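Local coordinates for protein putative phosphomannomutase (Thermus thermophilus, PDB 1TUO) that probably acts as a magnesium-dependent mutase of the phosphohexose mutase family, moving a phosphate group within a sugar phosphate, possibly a pentose phosphate, at residues A[162-167]-A[348-353]; A[195-200]-A[204-209]; A[296-301]-A[308-313]; A[439-444]-A[453-458]. All coordinates share one frame; numbering follows the deposited sequence.

Contact 1: residues A[162-167]-A[348-353]; sequences EALKAH and GILTSL
Leu-164, on helix 157-165, reaches across to Ile-349, Leu-350 and Leu-353 at the start of helix 348-362, a helix-helix contact that joins alpha/beta/alpha domain II of the phosphohexomutase fold to domain III. The tight part is wholly apolar and is built round this one leucine, whose two methyls divide the work. CD2 lies 3.9 Å from Leu-350 CB and 4.0 Å from Leu-350 CD1, the two side chains running past each other in opposite directions. Leu-350 can offer CD1 as well as CB because its CG stands opposite the backbone N (chi1 180°). Phe-196 and His-342 add to the packing around Leu-164. The other side of helix 157-165 is looser and polar: Lys-165 turns away from helix 348-362, and its NZ forms a salt bridge of 2.7 Å with Glu-162 OE2, on the syn side of the carboxylate. Glu-162, exposed to solvent, is also bound through OE1 to His-199. Back at the interface, the second methyl of Leu-164, CD1, faces both Ile-349 CG2 at 4.0 Å and Leu-353 CD1 at 4.1 Å, meeting both side chains roughly at right angles.

Contact 2: residues A[195-200]-A[204-209]; sequences GFLRHV and IPVRPI
Leu-197, on helix 192-199, extends toward Ile-204 and Val-206, where the chain has turned back to enter strand 206-209. Its CB points at the strand segment, and CG continues from it on the side opposite the carbonyl carbon (chi1 -66°), which carries both methyls across the gap. CD1 makes the closest contact. It lies 3.5 Å from Val-206 CG2, closer than ordinary van der Waals contact between carbons, and the two side chains meet at a slant. The same methyl sits 3.7 Å from the carbonyl oxygen of Ile-204 and 3.9 Å from Ile-204 CB, resting on both backbone and side chain of that residue. CD2, the other branch, takes the far end of the isoleucine and approaches Ile-204 CD1 at 4.1 Å, the two chains crossing nearly at right angles. Leu-197 is buried, whereas Ile-204 and Val-206 remain partly exposed, so the contact is apolar but only partly buried, beside the outermost strand of the sheet. No hydrogen bond links the two segments. The strand's backbone instead pairs with strand 180-183, as where Arg-207 bonds to Leu-180 and His-182, while on another side of the helix Phe-196 packs against Phe-161. Helix 192-199 is the crossover of the beta-alpha-beta unit formed with strands 180-183 and 206-209, the latter at the edge of the parallel part of the domain II sheet.

Contact 3: residues A[296-301]-A[308-313]; sequences LLDRLG and VTTTPV
The carboxylate of Asp-298 is the flat group that faces strand 308-311, and its two oxygens serve different partners. OD2 forms a salt bridge with Lys-289 of strand 286-290, the stronger of its polar ties. OD1 is turned to the strand but stays 4.1 Å from Thr-310 OG1, and a water beside the gap touches both. This water donates to Val-308 O at 2.9 Å, lies 2.7 Å from Thr-310 OG1 in a hydrogen bond, and reaches Asp-298 OD1 only through a long, weak one. The polar link between helix and strand is thus a weak one, through water, with no direct hydrogen bond between the two segments. Next to the water site Val-308 packs on the helix. Its CG2, opposite the carbonyl carbon of its own residue while CG1 stands opposite the N (chi1 179°), rests against the helix backbone, 3.8 Å from Leu-297 O and 4.0 Å from Asp-298 CA. The same methyl comes within 4.3 Å of Gly-301 CA, where the helix presents no side chain. CG1 meets Leu-297 CG more loosely, at 4.5 Å. Helix 296-301 and strand 308-311 run nearly antiparallel, at 157°, as the second half of a beta-alpha-beta unit begun by strand 286-290. Strand 308-311 pairs with that strand at the edge of the domain III sheet, while Leu-296 and Leu-300 on the helix pack against helix 366-377.

Contact 4: residues A[439-444]-A[453-458]; sequences VRIYVE and ALLEEA
Strand 440-444 and helix 453-458 run roughly antiparallel, at 147°, with their axes 9.0 Å apart at the closest point. Strand 440-445 leads directly into helix 448-459, which covers one face of the antiparallel sheet of the C-terminal domain, of the TBP-like clan. The strand alternates: Ile-441 and Val-443 point at the helix, while Tyr-442 and Glu-444 turn to the opposite face, where Glu-444 bonds to Thr-294, Trp-295 and His-381. All the residues that touch are buried and apolar. Val-443 spreads its methyls over two helix residues. CG1, opposite its own N (chi1 173°), reaches Leu-454 CD1 at 3.7 Å and Leu-454 CB at 4.0 Å, and CG2 goes to Leu-455. Although the CB of Leu-455 does not aim at the strand, its CG and CD2 bend back to it, and the side chain runs counter to both Val-443 and Ile-441. At the far end of the contact Ile-441 CD1 touches Ala-458 CB more loosely, at 4.4 Å. Leu-455 also reaches Asp-384 and Leu-386 on the neighbouring edge strand. The packing is tightest at one methyl, Leu-455 CD2, which lies 3.5 Å from Ile-441 CG2 and just 3.4 Å from Val-443 CG2.

Contacts 1 and 4 are buried and wholly apolar across their segments, whereas contacts 2 and 3 lie at sheet edges and are partly exposed. Contacts 2 and 3 repeat one plan, a helix laid on the outer strand of a beta-alpha-beta unit, in domains II and III; the former is filled by a leucine, the latter partly by water. Contact 1 alone ties two domains together and adjoins contact 2 through helix 192-199, whose Phe-196 packs on Leu-353. Contact 4 belongs to the C-terminal domain, yet its Glu-444 meets Leu-296 of contact 3, while contacts 2 and 4 lie about 40 Å apart between centres.

Contact 1: residues A[162-167]-A[348-353]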
loop_
_atom_site.group_PDB
_atom_site.type_symbol
_atom_site.label_atom_id
_atom_site.label_comp_id
_atom_site.label_asym_id
_atom_site.label_seq_id
_atom_site.Cartn_x
_atom_site.Cartn_y
_atom_site.Cartn_z
ATOM N N GLU A 162 6.753 3.060 18.593
ATOM C CA GLU A 162 6.815 2.023 19.616
ATOM C C GLU A 162 6.139 0.748 19.133
ATOM O O GLU A 162 6.587 -0.355 19.435
ATOM C CB GLU A 162 6.150 2.504 20.909
ATOM C CG GLU A 162 7.049 3.374 21.759
ATOM C CD GLU A 162 8.268 2.615 22.258
ATOM O OE1 GLU A 162 9.402 3.025 21.937
ATOM O OE2 GLU A 162 8.089 1.605 22.970
ATOM N N ALA A 163 5.051 0.903 18.388
ATOM C CA ALA A 163 4.334 -0.249 17.863
ATOM C C ALA A 163 5.207 -0.971 16.837
ATOM O O ALA A 163 5.285 -2.201 16.839
ATOM C CB ALA A 163 3.028 0.196 17.223
ATOM N N LEU A 164 5.858 -0.198 15.965
ATOM C CA LEU A 164 6.730 -0.760 14.934
ATOM C C LEU A 164 7.854 -1.569 15.566
ATOM O O LEU A 164 8.143 -2.688 15.141
ATOM C CB LEU A 164 7.336 0.355 14.071
ATOM C CG LEU A 164 6.404 1.081 13.094
ATOM C CD1 LEU A 164 7.156 2.207 12.407
ATOM C CD2 LEU A 164 5.868 0.089 12.064
ATOM N N LYS A 165 8.479 -0.984 16.582
ATOM C CA LYS A 165 9.585 -1.614 17.293
ATOM C C LYS A 165 9.264 -3.052 17.688
ATOM O O LYS A 165 10.109 -3.941 17.589
ATOM C CB LYS A 165 9.921 -0.796 18.547
ATOM C CG LYS A 165 11.061 -1.357 19.378
ATOM C CD LYS A 165 11.287 -0.542 20.654
ATOM C CE LYS A 165 10.107 -0.645 21.608
ATOM N NZ LYS A 165 10.360 0.066 22.896
ATOM N N ALA A 166 8.029 -3.277 18.119
ATOM C CA ALA A 166 7.589 -4.596 18.553
ATOM C C ALA A 166 7.586 -5.667 17.466
ATOM O O ALA A 166 7.432 -6.852 17.764
ATOM C CB ALA A 166 6.198 -4.488 19.171
ATOM N N HIS A 167 7.757 -5.263 16.210
ATOM C CA HIS A 167 7.741 -6.223 15.106
ATOM C C HIS A 167 9.049 -6.273 14.333
ATOM O O HIS A 167 9.105 -6.824 13.230
ATOM C CB HIS A 167 6.599 -5.880 14.148
ATOM C CG HIS A 167 5.271 -5.767 14.823
ATOM N ND1 HIS A 167 4.680 -6.825 15.480
ATOM C CD2 HIS A 167 4.435 -4.714 14.975
ATOM C CE1 HIS A 167 3.538 -6.428 16.008
ATOM N NE2 HIS A 167 3.365 -5.151 15.717
ATOM N N GLY A 348 3.771 0.770 4.275
ATOM C CA GLY A 348 5.015 0.939 3.552
ATOM C C GLY A 348 6.201 1.277 4.434
ATOM O O GLY A 348 7.353 1.073 4.047
ATOM N N ILE A 349 5.920 1.808 5.618
ATOM C CA ILE A 349 6.979 2.160 6.551
ATOM C C ILE A 349 7.532 0.868 7.157
ATOM O O ILE A 349 8.751 0.656 7.193
ATOM C CB ILE A 349 6.446 3.083 7.663
ATOM C CG1 ILE A 349 5.870 4.363 7.036
ATOM C CG2 ILE A 349 7.563 3.412 8.654
ATOM C CD1 ILE A 349 6.849 5.132 6.154
ATOM N N LEU A 350 6.647 -0.008 7.613
ATOM C CA LEU A 350 7.116 -1.271 8.175
ATOM C C LEU A 350 7.766 -2.110 7.078
ATOM O O LEU A 350 8.738 -2.820 7.333
ATOM C CB LEU A 350 5.973 -2.063 8.819
ATOM C CG LEU A 350 6.412 -3.404 9.421
ATOM C CD1 LEU A 350 7.564 -3.167 10.401
ATOM C CD2 LEU A 350 5.243 -4.066 10.131
ATOM N N THR A 351 7.243 -2.029 5.855
ATOM C CA THR A 351 7.833 -2.798 4.762
ATOM C C THR A 351 9.267 -2.342 4.542
ATOM O O THR A 351 10.168 -3.163 4.353
ATOM C CB THR A 351 7.062 -2.624 3.435
ATOM O OG1 THR A 351 5.732 -3.128 3.583
ATOM C CG2 THR A 351 7.745 -3.412 2.330
ATOM N N SER A 352 9.480 -1.030 4.565
ATOM C CA SER A 352 10.816 -0.489 4.372
ATOM C C SER A 352 11.751 -1.002 5.461
ATOM O O SER A 352 12.872 -1.431 5.182
ATOM C CB SER A 352 10.783 1.039 4.408
ATOM O OG SER A 352 10.038 1.550 3.318
ATOM N N LEU A 353 11.283 -0.961 6.704
ATOM C CA LEU A 353 12.098 -1.412 7.824
ATOM C C LEU A 353 12.387 -2.912 7.792
ATOM O O LEU A 353 13.475 -3.338 8.184
ATOM C CB LEU A 353 11.441 -1.004 9.149
ATOM C CG LEU A 353 11.422 0.518 9.346
ATOM C CD1 LEU A 353 10.546 0.912 10.533
ATOM C CD2 LEU A 353 12.851 1.009 9.541
#

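Contact 2: residues A[195-200]-A[204-209]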
loop_
_atom_site.group_PDB
_atom_site.type_symbol
_atom_site.label_atom_id
_atom_site.label_comp_id
_atom_site.label_asym_id
_atom_site.label_seq_id
_atom_site.Cartn_x
_atom_site.Cartn_y
_atom_site.Cartn_z
ATOM N N GLY A 195 12.890 9.075 11.718
ATOM C CA GLY A 195 12.238 9.219 13.002
ATOM C C GLY A 195 12.259 7.934 13.810
ATOM O O GLY A 195 12.671 7.938 14.968
ATOM N N PHE A 196 11.823 6.833 13.205
ATOM C CA PHE A 196 11.799 5.548 13.898
ATOM C C PHE A 196 13.174 5.133 14.414
ATOM O O PHE A 196 13.312 4.684 15.553
ATOM C CB PHE A 196 11.284 4.436 12.985
ATOM C CG PHE A 196 11.500 3.058 13.545
ATOM C CD1 PHE A 196 10.665 2.557 14.537
ATOM C CD2 PHE A 196 12.585 2.288 13.131
ATOM C CE1 PHE A 196 10.907 1.309 15.112
ATOM C CE2 PHE A 196 12.839 1.039 13.699
ATOM C CZ PHE A 196 11.998 0.549 14.693
ATOM N N LEU A 197 14.181 5.257 13.557
ATOM C CA LEU A 197 15.541 4.878 13.917
ATOM C C LEU A 197 16.064 5.733 15.065
ATOM O O LEU A 197 16.651 5.215 16.021
ATOM C CB LEU A 197 16.457 5.009 12.701
ATOM C CG LEU A 197 16.157 4.031 11.560
ATOM C CD1 LEU A 197 16.968 4.408 10.328
ATOM C CD2 LEU A 197 16.472 2.604 12.001
ATOM N N ARG A 198 15.857 7.041 14.963
ATOM C CA ARG A 198 16.304 7.950 16.006
ATOM C C ARG A 198 15.550 7.603 17.283
ATOM O O ARG A 198 16.091 7.705 18.383
ATOM C CB ARG A 198 16.025 9.399 15.597
ATOM C CG ARG A 198 16.136 10.411 16.728
ATOM C CD ARG A 198 14.826 11.169 16.856
ATOM N NE ARG A 198 13.711 10.245 17.051
ATOM C CZ ARG A 198 12.437 10.545 16.818
ATOM N NH1 ARG A 198 12.104 11.752 16.376
ATOM N NH2 ARG A 198 11.496 9.635 17.029
ATOM N N HIS A 199 14.303 7.171 17.122
ATOM C CA HIS A 199 13.459 6.801 18.252
ATOM C C HIS A 199 14.009 5.612 19.040
ATOM O O HIS A 199 13.905 5.570 20.269
ATOM C CB HIS A 199 12.050 6.461 17.770
ATOM C CG HIS A 199 11.134 5.999 18.860
ATOM N ND1 HIS A 199 10.500 6.871 19.720
ATOM C CD2 HIS A 199 10.751 4.756 19.236
ATOM C CE1 HIS A 199 9.765 6.185 20.576
ATOM N NE2 HIS A 199 9.899 4.900 20.304
ATOM N N VAL A 200 14.581 4.643 18.329
ATOM C CA VAL A 200 15.134 3.453 18.967
ATOM C C VAL A 200 16.651 3.518 19.156
ATOM O O VAL A 200 17.272 2.529 19.539
ATOM C CB VAL A 200 14.796 2.180 18.162
ATOM C CG1 VAL A 200 13.298 1.920 18.203
ATOM C CG2 VAL A 200 15.272 2.330 16.726
ATOM N N ILE A 204 21.625 4.127 12.054
ATOM C CA ILE A 204 21.641 3.733 10.654
ATOM C C ILE A 204 21.406 5.019 9.869
ATOM O O ILE A 204 20.418 5.717 10.089
ATOM C CB ILE A 204 20.523 2.723 10.334
ATOM C CG1 ILE A 204 20.775 1.415 11.092
ATOM C CG2 ILE A 204 20.460 2.475 8.828
ATOM C CD1 ILE A 204 19.727 0.341 10.848
ATOM N N PRO A 205 22.320 5.357 8.954
ATOM C CA PRO A 205 22.153 6.584 8.172
ATOM C C PRO A 205 21.048 6.529 7.119
ATOM O O PRO A 205 20.968 5.587 6.338
ATOM C CB PRO A 205 23.536 6.783 7.555
ATOM C CG PRO A 205 24.004 5.377 7.351
ATOM C CD PRO A 205 23.610 4.713 8.651
ATOM N N VAL A 206 20.195 7.545 7.114
ATOM C CA VAL A 206 19.118 7.630 6.139
ATOM C C VAL A 206 19.282 8.922 5.367
ATOM O O VAL A 206 19.269 10.011 5.948
ATOM C CB VAL A 206 17.726 7.610 6.812
ATOM C CG1 VAL A 206 16.646 7.974 5.795
ATOM C CG2 VAL A 206 17.449 6.228 7.382
ATOM N N ARG A 207 19.466 8.796 4.058
ATOM C CA ARG A 207 19.626 9.958 3.204
ATOM C C ARG A 207 18.307 10.186 2.480
ATOM O O ARG A 207 17.880 9.370 1.669
ATOM C CB ARG A 207 20.778 9.731 2.223
ATOM C CG ARG A 207 22.119 9.587 2.937
ATOM C CD ARG A 207 23.265 9.320 1.975
ATOM N NE ARG A 207 24.535 9.129 2.680
ATOM C CZ ARG A 207 25.678 8.805 2.084
ATOM N NH1 ARG A 207 25.716 8.639 0.767
ATOM N NH2 ARG A 207 26.782 8.632 2.802
ATOM N N PRO A 208 17.646 11.311 2.777
ATOM C CA PRO A 208 16.361 11.680 2.182
ATOM C C PRO A 208 16.421 12.151 0.739
ATOM O O PRO A 208 17.398 12.762 0.299
ATOM C CB PRO A 208 15.873 12.782 3.109
ATOM C CG PRO A 208 17.146 13.519 3.385
ATOM C CD PRO A 208 18.126 12.379 3.674
ATOM N N ILE A 209 15.350 11.846 0.016
ATOM C CA ILE A 209 15.175 12.241 -1.373
ATOM C C ILE A 209 13.729 12.727 -1.455
ATOM O O ILE A 209 12.813 12.032 -1.002
ATOM C CB ILE A 209 15.383 11.052 -2.338
ATOM C CG1 ILE A 209 16.873 10.707 -2.422
ATOM C CG2 ILE A 209 14.844 11.394 -3.714
ATOM C CD1 ILE A 209 17.182 9.502 -3.293
#

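Contact 3: residues A[296-301]-A[308-313]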
loop_
_atom_site.group_PDB
_atom_site.type_symbol
_atom_site.label_atom_id
_atom_site.label_comp_id
_atom_site.label_asym_id
_atom_site.label_seq_id
_atom_site.Cartn_x
_atom_site.Cartn_y
_atom_site.Cartn_z
ATOM N N LEU A 296 5.571 -16.939 -8.233
ATOM C CA LEU A 296 6.753 -17.414 -7.528
ATOM C C LEU A 296 6.374 -17.581 -6.060
ATOM O O LEU A 296 6.963 -18.388 -5.348
ATOM C CB LEU A 296 7.923 -16.428 -7.655
ATOM C CG LEU A 296 9.006 -16.761 -8.691
ATOM C CD1 LEU A 296 8.472 -16.511 -10.097
ATOM C CD2 LEU A 296 10.243 -15.902 -8.440
ATOM N N LEU A 297 5.388 -16.817 -5.596
ATOM C CA LEU A 297 4.982 -16.947 -4.198
ATOM C C LEU A 297 4.338 -18.319 -3.997
ATOM O O LEU A 297 4.626 -19.014 -3.015
ATOM C CB LEU A 297 4.000 -15.842 -3.798
ATOM C CG LEU A 297 3.567 -15.855 -2.326
ATOM C CD1 LEU A 297 4.794 -15.797 -1.420
ATOM C CD2 LEU A 297 2.653 -14.671 -2.061
ATOM N N ASP A 298 3.470 -18.712 -4.929
ATOM C CA ASP A 298 2.806 -20.015 -4.853
ATOM C C ASP A 298 3.865 -21.115 -4.844
ATOM O O ASP A 298 3.799 -22.049 -4.041
ATOM C CB ASP A 298 1.889 -20.243 -6.063
ATOM C CG ASP A 298 0.900 -19.116 -6.272
ATOM O OD1 ASP A 298 -0.316 -19.394 -6.293
ATOM O OD2 ASP A 298 1.339 -17.958 -6.426
ATOM N N ARG A 299 4.839 -20.998 -5.745
ATOM C CA ARG A 299 5.913 -21.985 -5.846
ATOM C C ARG A 299 6.750 -22.023 -4.571
ATOM O O ARG A 299 7.108 -23.100 -4.089
ATOM C CB ARG A 299 6.810 -21.679 -7.060
ATOM C CG ARG A 299 8.023 -22.612 -7.225
ATOM C CD ARG A 299 7.621 -24.080 -7.365
ATOM N NE ARG A 299 7.009 -24.386 -8.657
ATOM C CZ ARG A 299 7.679 -24.536 -9.797
ATOM N NH1 ARG A 299 9.002 -24.410 -9.823
ATOM N NH2 ARG A 299 7.024 -24.820 -10.918
ATOM N N LEU A 300 7.055 -20.853 -4.012
ATOM C CA LEU A 300 7.850 -20.809 -2.788
ATOM C C LEU A 300 7.105 -21.560 -1.685
ATOM O O LEU A 300 7.703 -22.323 -0.920
ATOM C CB LEU A 300 8.095 -19.358 -2.359
ATOM C CG LEU A 300 9.105 -19.127 -1.232
ATOM C CD1 LEU A 300 10.504 -19.535 -1.697
ATOM C CD2 LEU A 300 9.098 -17.656 -0.827
ATOM N N GLY A 301 5.795 -21.349 -1.622
ATOM C CA GLY A 301 4.982 -22.010 -0.621
ATOM C C GLY A 301 4.941 -23.520 -0.775
ATOM O O GLY A 301 4.951 -24.246 0.216
ATOM N N VAL A 308 -0.796 -20.860 0.420
ATOM C CA VAL A 308 -0.938 -19.589 -0.279
ATOM C C VAL A 308 -2.381 -19.426 -0.714
ATOM O O VAL A 308 -2.926 -20.270 -1.424
ATOM C CB VAL A 308 -0.030 -19.515 -1.522
ATOM C CG1 VAL A 308 -0.233 -18.179 -2.234
ATOM C CG2 VAL A 308 1.418 -19.670 -1.110
ATOM N N THR A 309 -3.001 -18.338 -0.263
ATOM C CA THR A 309 -4.381 -18.035 -0.602
ATOM C C THR A 309 -4.385 -16.930 -1.641
ATOM O O THR A 309 -3.701 -15.931 -1.471
ATOM C CB THR A 309 -5.155 -17.551 0.634
ATOM O OG1 THR A 309 -5.238 -18.619 1.589
ATOM C CG2 THR A 309 -6.559 -17.095 0.244
ATOM N N THR A 310 -5.147 -17.120 -2.715
ATOM C CA THR A 310 -5.240 -16.123 -3.776
ATOM C C THR A 310 -6.605 -15.459 -3.722
ATOM O O THR A 310 -7.634 -16.134 -3.665
ATOM C CB THR A 310 -5.040 -16.763 -5.163
ATOM O OG1 THR A 310 -3.745 -17.372 -5.218
ATOM C CG2 THR A 310 -5.146 -15.711 -6.266
ATOM N N THR A 311 -6.608 -14.132 -3.743
ATOM C CA THR A 311 -7.842 -13.367 -3.677
ATOM C C THR A 311 -7.977 -12.419 -4.860
ATOM O O THR A 311 -7.003 -12.122 -5.546
ATOM C CB THR A 311 -7.875 -12.503 -2.416
ATOM O OG1 THR A 311 -6.788 -11.567 -2.461
ATOM C CG2 THR A 311 -7.740 -13.369 -1.171
ATOM N N PRO A 312 -9.203 -11.950 -5.127
ATOM C CA PRO A 312 -9.398 -11.020 -6.242
ATOM C C PRO A 312 -8.679 -9.740 -5.834
ATOM O O PRO A 312 -8.341 -9.570 -4.662
ATOM C CB PRO A 312 -10.911 -10.832 -6.268
ATOM C CG PRO A 312 -11.424 -12.159 -5.766
ATOM C CD PRO A 312 -10.497 -12.424 -4.602
ATOM N N VAL A 313 -8.439 -8.839 -6.778
ATOM C CA VAL A 313 -7.773 -7.589 -6.437
ATOM C C VAL A 313 -8.671 -6.761 -5.519
ATOM O O VAL A 313 -9.881 -6.657 -5.734
ATOM C CB VAL A 313 -7.423 -6.776 -7.701
ATOM C CG1 VAL A 313 -6.886 -5.401 -7.308
ATOM C CG2 VAL A 313 -6.387 -7.527 -8.523
HETATM O O HOH W 1 -3.117 -19.849 -4.278
#

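Contact 4: residues A[439-444]-A[453-458]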
loop_
_atom_site.group_PDB
_atom_site.type_symbol
_atom_site.label_atom_id
_atom_site.label_comp_id
_atom_site.label_asym_id
_atom_site.label_seq_id
_atom_site.Cartn_x
_atom_site.Cartn_y
_atom_site.Cartn_z
ATOM N N VAL A 439 -8.579 -1.240 -20.430
ATOM C CA VAL A 439 -8.188 -2.599 -20.078
ATOM C C VAL A 439 -6.739 -2.632 -19.607
ATOM O O VAL A 439 -5.887 -1.923 -20.140
ATOM C CB VAL A 439 -8.337 -3.554 -21.282
ATOM C CG1 VAL A 439 -7.929 -4.966 -20.883
ATOM C CG2 VAL A 439 -9.773 -3.536 -21.782
ATOM N N ARG A 440 -6.469 -3.458 -18.604
ATOM C CA ARG A 440 -5.124 -3.581 -18.065
ATOM C C ARG A 440 -4.594 -4.986 -18.298
ATOM O O ARG A 440 -5.259 -5.975 -17.985
ATOM C CB ARG A 440 -5.124 -3.261 -16.570
ATOM C CG ARG A 440 -5.702 -1.894 -16.248
ATOM C CD ARG A 440 -5.640 -1.599 -14.756
ATOM N NE ARG A 440 -4.267 -1.562 -14.260
ATOM C CZ ARG A 440 -3.929 -1.232 -13.018
ATOM N NH1 ARG A 440 -4.867 -0.905 -12.135
ATOM N NH2 ARG A 440 -2.654 -1.227 -12.655
ATOM N N ILE A 441 -3.397 -5.068 -18.865
ATOM C CA ILE A 441 -2.779 -6.352 -19.141
ATOM C C ILE A 441 -1.555 -6.535 -18.252
ATOM O O ILE A 441 -0.622 -5.728 -18.279
ATOM C CB ILE A 441 -2.371 -6.462 -20.632
ATOM C CG1 ILE A 441 -3.607 -6.258 -21.518
ATOM C CG2 ILE A 441 -1.750 -7.820 -20.908
ATOM C CD1 ILE A 441 -3.341 -6.390 -23.016
ATOM N N TYR A 442 -1.582 -7.590 -17.446
ATOM C CA TYR A 442 -0.482 -7.911 -16.541
ATOM C C TYR A 442 0.210 -9.139 -17.111
ATOM O O TYR A 442 -0.451 -10.115 -17.459
ATOM C CB TYR A 442 -0.998 -8.262 -15.139
ATOM C CG TYR A 442 -2.011 -7.305 -14.553
ATOM C CD1 TYR A 442 -3.293 -7.204 -15.091
ATOM C CD2 TYR A 442 -1.701 -6.527 -13.436
ATOM C CE1 TYR A 442 -4.244 -6.357 -14.532
ATOM C CE2 TYR A 442 -2.646 -5.677 -12.869
ATOM C CZ TYR A 442 -3.915 -5.600 -13.424
ATOM O OH TYR A 442 -4.860 -4.772 -12.864
ATOM N N VAL A 443 1.534 -9.096 -17.211
ATOM C CA VAL A 443 2.261 -10.232 -17.749
ATOM C C VAL A 443 3.475 -10.617 -16.929
ATOM O O VAL A 443 4.273 -9.764 -16.532
ATOM C CB VAL A 443 2.748 -9.975 -19.209
ATOM C CG1 VAL A 443 3.642 -11.115 -19.672
ATOM C CG2 VAL A 443 1.550 -9.856 -20.149
ATOM N N GLU A 444 3.584 -11.915 -16.658
ATOM C CA GLU A 444 4.735 -12.459 -15.963
ATOM C C GLU A 444 5.281 -13.568 -16.851
ATOM O O GLU A 444 4.526 -14.404 -17.360
ATOM C CB GLU A 444 4.368 -13.049 -14.597
ATOM C CG GLU A 444 5.566 -13.740 -13.958
ATOM C CD GLU A 444 5.352 -14.111 -12.508
ATOM O OE1 GLU A 444 4.244 -14.581 -12.171
ATOM O OE2 GLU A 444 6.304 -13.947 -11.715
ATOM N N ALA A 453 7.234 -9.462 -25.674
ATOM C CA ALA A 453 6.635 -10.130 -26.829
ATOM C C ALA A 453 5.176 -10.477 -26.518
ATOM O O ALA A 453 4.273 -10.214 -27.314
ATOM C CB ALA A 453 7.417 -11.400 -27.172
ATOM N N LEU A 454 4.945 -11.059 -25.343
ATOM C CA LEU A 454 3.589 -11.420 -24.944
ATOM C C LEU A 454 2.652 -10.224 -24.963
ATOM O O LEU A 454 1.530 -10.315 -25.462
ATOM C CB LEU A 454 3.593 -12.037 -23.544
ATOM C CG LEU A 454 4.122 -13.468 -23.485
ATOM C CD1 LEU A 454 4.295 -13.901 -22.035
ATOM C CD2 LEU A 454 3.155 -14.388 -24.215
ATOM N N LEU A 455 3.107 -9.105 -24.413
ATOM C CA LEU A 455 2.292 -7.901 -24.382
ATOM C C LEU A 455 1.992 -7.417 -25.795
ATOM O O LEU A 455 0.890 -6.953 -26.075
ATOM C CB LEU A 455 2.994 -6.799 -23.586
ATOM C CG LEU A 455 2.955 -6.939 -22.059
ATOM C CD1 LEU A 455 3.870 -5.919 -21.407
ATOM C CD2 LEU A 455 1.526 -6.752 -21.576
ATOM N N GLU A 456 2.972 -7.532 -26.686
ATOM C CA GLU A 456 2.779 -7.102 -28.069
ATOM C C GLU A 456 1.733 -7.942 -28.797
ATOM O O GLU A 456 0.947 -7.415 -29.585
ATOM C CB GLU A 456 4.105 -7.165 -28.836
ATOM C CG GLU A 456 5.104 -6.069 -28.481
ATOM C CD GLU A 456 4.596 -4.680 -28.824
ATOM O OE1 GLU A 456 3.876 -4.542 -29.837
ATOM O OE2 GLU A 456 4.929 -3.722 -28.091
ATOM N N GLU A 457 1.727 -9.247 -28.548
ATOM C CA GLU A 457 0.765 -10.130 -29.200
ATOM C C GLU A 457 -0.589 -10.067 -28.492
ATOM O O GLU A 457 -1.637 -10.125 -29.133
ATOM C CB GLU A 457 1.274 -11.574 -29.200
ATOM C CG GLU A 457 2.641 -11.786 -29.849
ATOM C CD GLU A 457 2.653 -11.509 -31.344
ATOM O OE1 GLU A 457 3.664 -11.849 -31.993
ATOM O OE2 GLU A 457 1.665 -10.953 -31.869
ATOM N N ALA A 458 -0.564 -9.956 -27.167
ATOM C CA ALA A 458 -1.801 -9.882 -26.394
ATOM C C ALA A 458 -2.556 -8.609 -26.756
ATOM O O ALA A 458 -3.785 -8.600 -26.847
ATOM C CB ALA A 458 -1.488 -9.900 -24.902
#